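Local coordinates for protein calmodulin-binding transcription activator 1 (Homo sapiens, PDB 2CXK) that activates transcription, binds DNA sequence-specifically and may interact with calmodulin, represented here by its TIG domain, at residues 22-27 with 58-63; 42-47 with 68-73. All blocks are in the same frame, centred on the assembly; numbering follows the deposited sequence.

The two contacts belong to one TIG domain, their centres about 10 Å apart. Contact 1 (22-27 with 58-63) is an antiparallel strand pair, whereas contact 2 (42-47 with 68-73) sets a tight hairpin turn beside a long strand; their segments alternate along the chain. The interior joins them: I27 CD1 packs on L71 CD2 at 3.6 Å, C61 CB meets F42 CZ at 3.7 Å, and P62 CD comes to 3.4 Å from F42 CD1. A sulfate ion, probably from the crystallisation liquor, binds K24 and Y60 of contact 1. The second subunit also reaches contact 1 but not contact 2, whose polar groups gather ordered water instead.

Contact 1 of 2, residues 22-27 with 58-63; sequences GVKVLI and RCYCPA. With SO4 (sulfate ion), chain F.
The aliphatic stem of R58 lodges between L26 and K24: R58 CB meets L26 CD2 at 3.7 Å, and a step farther out R58 CG lies as close to K24 CG. K24 fills the next hollow, between R58 and Y60, its CB 3.8 Å from Y60 CD1. With CG anti to the backbone N (chi1 175°), the K24 chain runs straight past R58 CG, then bends at chi3 (64°) so that NZ reaches sulfate O1 at 2.7 Å. Y60 holds the same ion through its hydroxyl, OH donating to sulfate O3 at 2.6 Å, with O3 in the ring plane at the edge. The Y60 OH in turn sits above one face of the R58 guanidinium, displaced toward its rim. The ion is likely to offset some of the positive charge of K24 and R58, and K24 NZ has further partners in D11 and the backbone of Y12 of the second subunit.

On the opposite face of the sheet V25 fills the interval between two cysteines: its CB lies 4.2 Å from C59 SG, while CG2 rests on C61 CB. C61 SG also touches V23 CB at 3.9 Å and accepts a weak bond from V23 N.

Between the two faces, V25 and C59 exchange reciprocal backbone bonds, V25 N to C59 O measuring 2.8 Å. C61 N gives to V23 O and G22 N to C61 O, continuing the series. C59 also touches C40 of strand 38-42. The result is an antiparallel strand pair with one inward, apolar face and one mixed face of K24, L26, R58 and Y60, on which K24, L26 and R58 meet the second subunit, part of the immunoglobulin-like beta fold of IPT/TIG domains.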
loop_
_atom_site.group_PDB
_atom_site.type_symbol
_atom_site.label_atom_id
_atom_site.label_comp_id
_atom_site.label_asym_id
_atom_site.label_seq_id
_atom_site.Cartn_x
_atom_site.Cartn_y
_atom_site.Cartn_z
ATOM N N GLY A 22 2.562 -11.004 9.573
ATOM C CA GLY A 22 1.425 -11.494 8.808
ATOM C C GLY A 22 0.511 -10.394 8.291
ATOM O O GLY A 22 -0.707 -10.572 8.193
ATOM N N VAL A 23 1.095 -9.246 7.968
ATOM C CA VAL A 23 0.331 -8.125 7.437
ATOM C C VAL A 23 0.793 -7.829 6.010
ATOM O O VAL A 23 1.991 -7.751 5.748
ATOM C CB VAL A 23 0.543 -6.842 8.280
ATOM C CG1 VAL A 23 -0.313 -5.716 7.731
ATOM C CG2 VAL A 23 0.218 -7.111 9.731
ATOM N N LYS A 24 -0.150 -7.667 5.084
ATOM C CA LYS A 24 0.222 -7.351 3.711
ATOM C C LYS A 24 0.829 -5.949 3.643
ATOM O O LYS A 24 0.318 -5.003 4.246
ATOM C CB LYS A 24 -0.999 -7.391 2.784
ATOM C CG LYS A 24 -0.670 -6.943 1.366
ATOM C CD LYS A 24 -1.892 -6.973 0.483
ATOM C CE LYS A 24 -2.929 -5.973 0.962
ATOM N NZ LYS A 24 -4.202 -6.147 0.222
ATOM N N VAL A 25 1.924 -5.818 2.905
ATOM C CA VAL A 25 2.567 -4.527 2.736
ATOM C C VAL A 25 2.766 -4.305 1.240
ATOM O O VAL A 25 3.221 -5.206 0.528
ATOM C CB VAL A 25 3.950 -4.475 3.440
ATOM C CG1 VAL A 25 4.587 -3.102 3.243
ATOM C CG2 VAL A 25 3.793 -4.759 4.935
ATOM N N LEU A 26 2.370 -3.134 0.751
ATOM C CA LEU A 26 2.575 -2.805 -0.656
ATOM C C LEU A 26 3.765 -1.859 -0.659
ATOM O O LEU A 26 3.866 -0.986 0.200
ATOM C CB LEU A 26 1.342 -2.106 -1.248
ATOM C CG LEU A 26 0.099 -2.986 -1.379
ATOM C CD1 LEU A 26 -1.009 -2.222 -2.086
ATOM C CD2 LEU A 26 0.451 -4.251 -2.172
ATOM N N ILE A 27 4.687 -2.059 -1.599
ATOM C CA ILE A 27 5.871 -1.213 -1.706
ATOM C C ILE A 27 6.007 -0.794 -3.161
ATOM O O ILE A 27 6.068 -1.634 -4.056
ATOM C CB ILE A 27 7.144 -1.969 -1.279
ATOM C CG1 ILE A 27 6.977 -2.457 0.160
ATOM C CG2 ILE A 27 8.365 -1.064 -1.425
ATOM C CD1 ILE A 27 8.155 -3.246 0.696
ATOM N N ARG A 58 4.088 -6.676 -3.589
ATOM C CA ARG A 58 3.277 -7.062 -2.438
ATOM C C ARG A 58 3.973 -8.182 -1.676
ATOM O O ARG A 58 4.478 -9.128 -2.268
ATOM C CB ARG A 58 1.902 -7.574 -2.871
ATOM C CG ARG A 58 1.052 -8.119 -1.701
ATOM C CD ARG A 58 -0.081 -9.033 -2.178
ATOM N NE ARG A 58 0.419 -10.256 -2.806
ATOM C CZ ARG A 58 -0.302 -11.056 -3.587
ATOM N NH1 ARG A 58 -1.572 -10.773 -3.853
ATOM N NH2 ARG A 58 0.250 -12.146 -4.106
ATOM N N CYS A 59 3.985 -8.080 -0.356
ATOM C CA CYS A 59 4.572 -9.131 0.465
ATOM C C CYS A 59 3.795 -9.145 1.771
ATOM O O CYS A 59 3.012 -8.240 2.033
ATOM C CB CYS A 59 6.058 -8.859 0.732
ATOM S SG CYS A 59 6.420 -7.475 1.858
ATOM N N TYR A 60 3.988 -10.187 2.565
ATOM C CA TYR A 60 3.340 -10.296 3.867
ATOM C C TYR A 60 4.508 -10.259 4.848
ATOM O O TYR A 60 5.375 -11.134 4.831
ATOM C CB TYR A 60 2.559 -11.605 3.936
ATOM C CG TYR A 60 1.566 -11.722 2.792
ATOM C CD1 TYR A 60 0.436 -10.901 2.736
ATOM C CD2 TYR A 60 1.780 -12.617 1.744
ATOM C CE1 TYR A 60 -0.457 -10.979 1.663
ATOM C CE2 TYR A 60 0.898 -12.698 0.671
ATOM C CZ TYR A 60 -0.220 -11.881 0.640
ATOM O OH TYR A 60 -1.109 -11.999 -0.399
ATOM N N CYS A 61 4.545 -9.233 5.689
ATOM C CA CYS A 61 5.672 -9.082 6.597
ATOM C C CYS A 61 5.823 -10.236 7.569
ATOM O O CYS A 61 4.853 -10.909 7.906
ATOM C CB CYS A 61 5.592 -7.747 7.343
ATOM S SG CYS A 61 4.338 -7.630 8.625
ATOM N N PRO A 62 7.063 -10.503 8.001
ATOM C CA PRO A 62 7.368 -11.585 8.944
ATOM C C PRO A 62 7.152 -11.123 10.381
ATOM O O PRO A 62 6.916 -9.939 10.631
ATOM C CB PRO A 62 8.836 -11.886 8.646
ATOM C CG PRO A 62 9.379 -10.518 8.356
ATOM C CD PRO A 62 8.300 -9.911 7.459
ATOM N N ALA A 63 7.210 -12.060 11.322
ATOM C CA ALA A 63 7.052 -11.715 12.730
ATOM C C ALA A 63 8.371 -11.076 13.157
ATOM O O ALA A 63 9.418 -11.383 12.588
ATOM C CB ALA A 63 6.785 -12.974 13.556
HETATM S S SO4 F . -4.458 -10.220 0.516
HETATM O O1 SO4 F . -4.493 -8.843 -0.126
HETATM O O2 SO4 F . -5.813 -10.868 0.279
HETATM O O3 SO4 F . -3.528 -10.979 -0.247
HETATM O O4 SO4 F . -4.378 -9.991 1.916
#

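Contact 2 of 2, residues 42-47 with 68-73; sequences FDQISV and LVTLQV
The F42 ring carries the L71 methyl CD1 on one face, almost over its centre: the carbon stands 3.5 Å from the ring centroid and only 13° off the normal, a close CH-pi contact. The two side chains lie side by side and point the same way; with L71 CG anti to its own N (chi1 171°), CD1 is carried over the ring. The ring of F86 meets that of F42 edge-to-face, and C59 and Y88 also pack on it. Putting an alanine at F42 would probably leave the L71 methyl without its aromatic partner and open a gap beside F86. The amides of Q44 and Q72 stand nearly perpendicular, 79° between their planes, joined by a weak bond from Q72 NE2 to Q44 OE1 (3.2 Å).

D43 crosses V69 at about a right angle, CB to CB 3.7 Å apart, and sends its carboxylate two ways: OD2 bonds H64 NE2, while OD1 accepts a hydrogen bond from a water that in turn accepts one from T70 N. Two more waters share T70 OG1; one accepts hydrogen bonds from Q44 N and Q72 NE2, and the other donates to Q44 OE1. The direct backbone link is D43 N to T70 O, 2.8 Å.

F42 to I45 forms a type I' turn, closed by F42 N to I45 O and I45 N to F42 O, which joins strands 38-42 and 45-53 as a tight hairpin. Strand 67-75 lies between this hairpin's first strand, bonded through Q72 to L41, and strand 84-88, bonded through V69 to F86 and L71 to V84.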
loop_
_atom_site.group_PDB
_atom_site.type_symbol
_atom_site.label_atom_id
_atom_site.label_comp_id
_atom_site.label_asym_id
_atom_site.label_seq_id
_atom_site.Cartn_x
_atom_site.Cartn_y
_atom_site.Cartn_z
ATOM N N PHE A 42 12.991 -7.529 5.938
ATOM C CA PHE A 42 12.639 -6.749 7.121
ATOM C C PHE A 42 13.711 -7.115 8.144
ATOM O O PHE A 42 13.753 -8.251 8.609
ATOM C CB PHE A 42 11.263 -7.154 7.656
ATOM C CG PHE A 42 10.121 -6.819 6.733
ATOM C CD1 PHE A 42 9.888 -7.569 5.589
ATOM C CD2 PHE A 42 9.267 -5.754 7.024
ATOM C CE1 PHE A 42 8.813 -7.267 4.741
ATOM C CE2 PHE A 42 8.193 -5.444 6.183
ATOM C CZ PHE A 42 7.971 -6.208 5.038
ATOM N N ASP A 43 14.573 -6.159 8.487
ATOM C CA ASP A 43 15.662 -6.414 9.425
ATOM C C ASP A 43 16.397 -7.670 8.956
ATOM O O ASP A 43 16.694 -8.568 9.743
ATOM C CB ASP A 43 15.126 -6.615 10.853
ATOM C CG ASP A 43 16.243 -6.627 11.901
ATOM O OD1 ASP A 43 17.265 -5.949 11.673
ATOM O OD2 ASP A 43 16.100 -7.292 12.952
ATOM N N GLN A 44 16.667 -7.729 7.655
ATOM C CA GLN A 44 17.355 -8.862 7.048
ATOM C C GLN A 44 16.554 -10.164 6.980
ATOM O O GLN A 44 17.051 -11.168 6.468
ATOM C CB GLN A 44 18.695 -9.112 7.755
ATOM C CG GLN A 44 19.612 -7.897 7.724
ATOM C CD GLN A 44 19.798 -7.347 6.318
ATOM O OE1 GLN A 44 19.867 -6.133 6.114
ATOM N NE2 GLN A 44 19.888 -8.243 5.338
ATOM N N ILE A 45 15.328 -10.169 7.499
ATOM C CA ILE A 45 14.506 -11.380 7.417
ATOM C C ILE A 45 13.778 -11.313 6.081
ATOM O O ILE A 45 12.995 -10.396 5.839
ATOM C CB ILE A 45 13.449 -11.466 8.526
ATOM C CG1 ILE A 45 14.114 -11.535 9.899
ATOM C CG2 ILE A 45 12.582 -12.708 8.301
ATOM C CD1 ILE A 45 13.123 -11.607 11.046
ATOM N N SER A 46 14.025 -12.295 5.224
ATOM C CA SER A 46 13.422 -12.307 3.897
ATOM C C SER A 46 12.068 -12.986 3.759
ATOM O O SER A 46 11.815 -14.028 4.360
ATOM C CB SER A 46 14.386 -12.968 2.909
ATOM O OG SER A 46 13.848 -12.969 1.598
ATOM N N VAL A 47 11.204 -12.374 2.953
ATOM C CA VAL A 47 9.893 -12.919 2.628
ATOM C C VAL A 47 9.736 -12.700 1.124
ATOM O O VAL A 47 10.261 -11.732 0.572
ATOM C CB VAL A 47 8.729 -12.212 3.375
ATOM C CG1 VAL A 47 8.819 -12.505 4.869
ATOM C CG2 VAL A 47 8.750 -10.708 3.106
ATOM N N LEU A 68 11.973 -0.515 15.542
ATOM C CA LEU A 68 12.095 -0.059 14.168
ATOM C C LEU A 68 13.068 -0.966 13.434
ATOM O O LEU A 68 14.072 -1.400 14.001
ATOM C CB LEU A 68 12.604 1.383 14.136
ATOM C CG LEU A 68 11.789 2.380 14.966
ATOM C CD1 LEU A 68 12.470 3.730 14.954
ATOM C CD2 LEU A 68 10.382 2.486 14.410
ATOM N N VAL A 69 12.769 -1.265 12.174
ATOM C CA VAL A 69 13.645 -2.121 11.388
ATOM C C VAL A 69 13.780 -1.587 9.976
ATOM O O VAL A 69 13.014 -0.731 9.549
ATOM C CB VAL A 69 13.105 -3.570 11.302
ATOM C CG1 VAL A 69 12.956 -4.157 12.692
ATOM C CG2 VAL A 69 11.764 -3.588 10.573
ATOM N N THR A 70 14.764 -2.102 9.254
ATOM C CA THR A 70 14.987 -1.711 7.871
ATOM C C THR A 70 14.076 -2.542 6.978
ATOM O O THR A 70 13.819 -3.712 7.266
ATOM C CB THR A 70 16.427 -2.007 7.436
ATOM O OG1 THR A 70 16.738 -3.365 7.775
ATOM C CG2 THR A 70 17.408 -1.074 8.117
ATOM N N LEU A 71 13.578 -1.928 5.907
ATOM C CA LEU A 71 12.744 -2.619 4.931
ATOM C C LEU A 71 13.431 -2.356 3.596
ATOM O O LEU A 71 13.615 -1.202 3.205
ATOM C CB LEU A 71 11.312 -2.059 4.921
ATOM C CG LEU A 71 10.406 -2.575 3.792
ATOM C CD1 LEU A 71 10.422 -4.108 3.752
ATOM C CD2 LEU A 71 8.982 -2.055 4.008
ATOM N N GLN A 72 13.836 -3.423 2.913
ATOM C CA GLN A 72 14.520 -3.293 1.626
ATOM C C GLN A 72 13.919 -4.230 0.583
ATOM O O GLN A 72 13.348 -5.266 0.926
ATOM C CB GLN A 72 16.003 -3.646 1.784
ATOM C CG GLN A 72 16.748 -2.865 2.856
ATOM C CD GLN A 72 18.111 -3.467 3.142
ATOM O OE1 GLN A 72 19.128 -3.035 2.592
ATOM N NE2 GLN A 72 18.136 -4.482 3.994
ATOM N N VAL A 73 14.049 -3.860 -0.687
ATOM C CA VAL A 73 13.561 -4.689 -1.786
ATOM C C VAL A 73 14.781 -5.345 -2.444
ATOM O O VAL A 73 15.798 -4.688 -2.660
ATOM C CB VAL A 73 12.824 -3.853 -2.850
ATOM C CG1 VAL A 73 12.441 -4.726 -4.028
ATOM C CG2 VAL A 73 11.590 -3.223 -2.245
HETATM O O HOH W 1 16.686 -3.280 11.268
HETATM O O HOH W 2 16.102 -5.184 5.847
HETATM O O HOH W 3 19.166 -4.334 8.237
#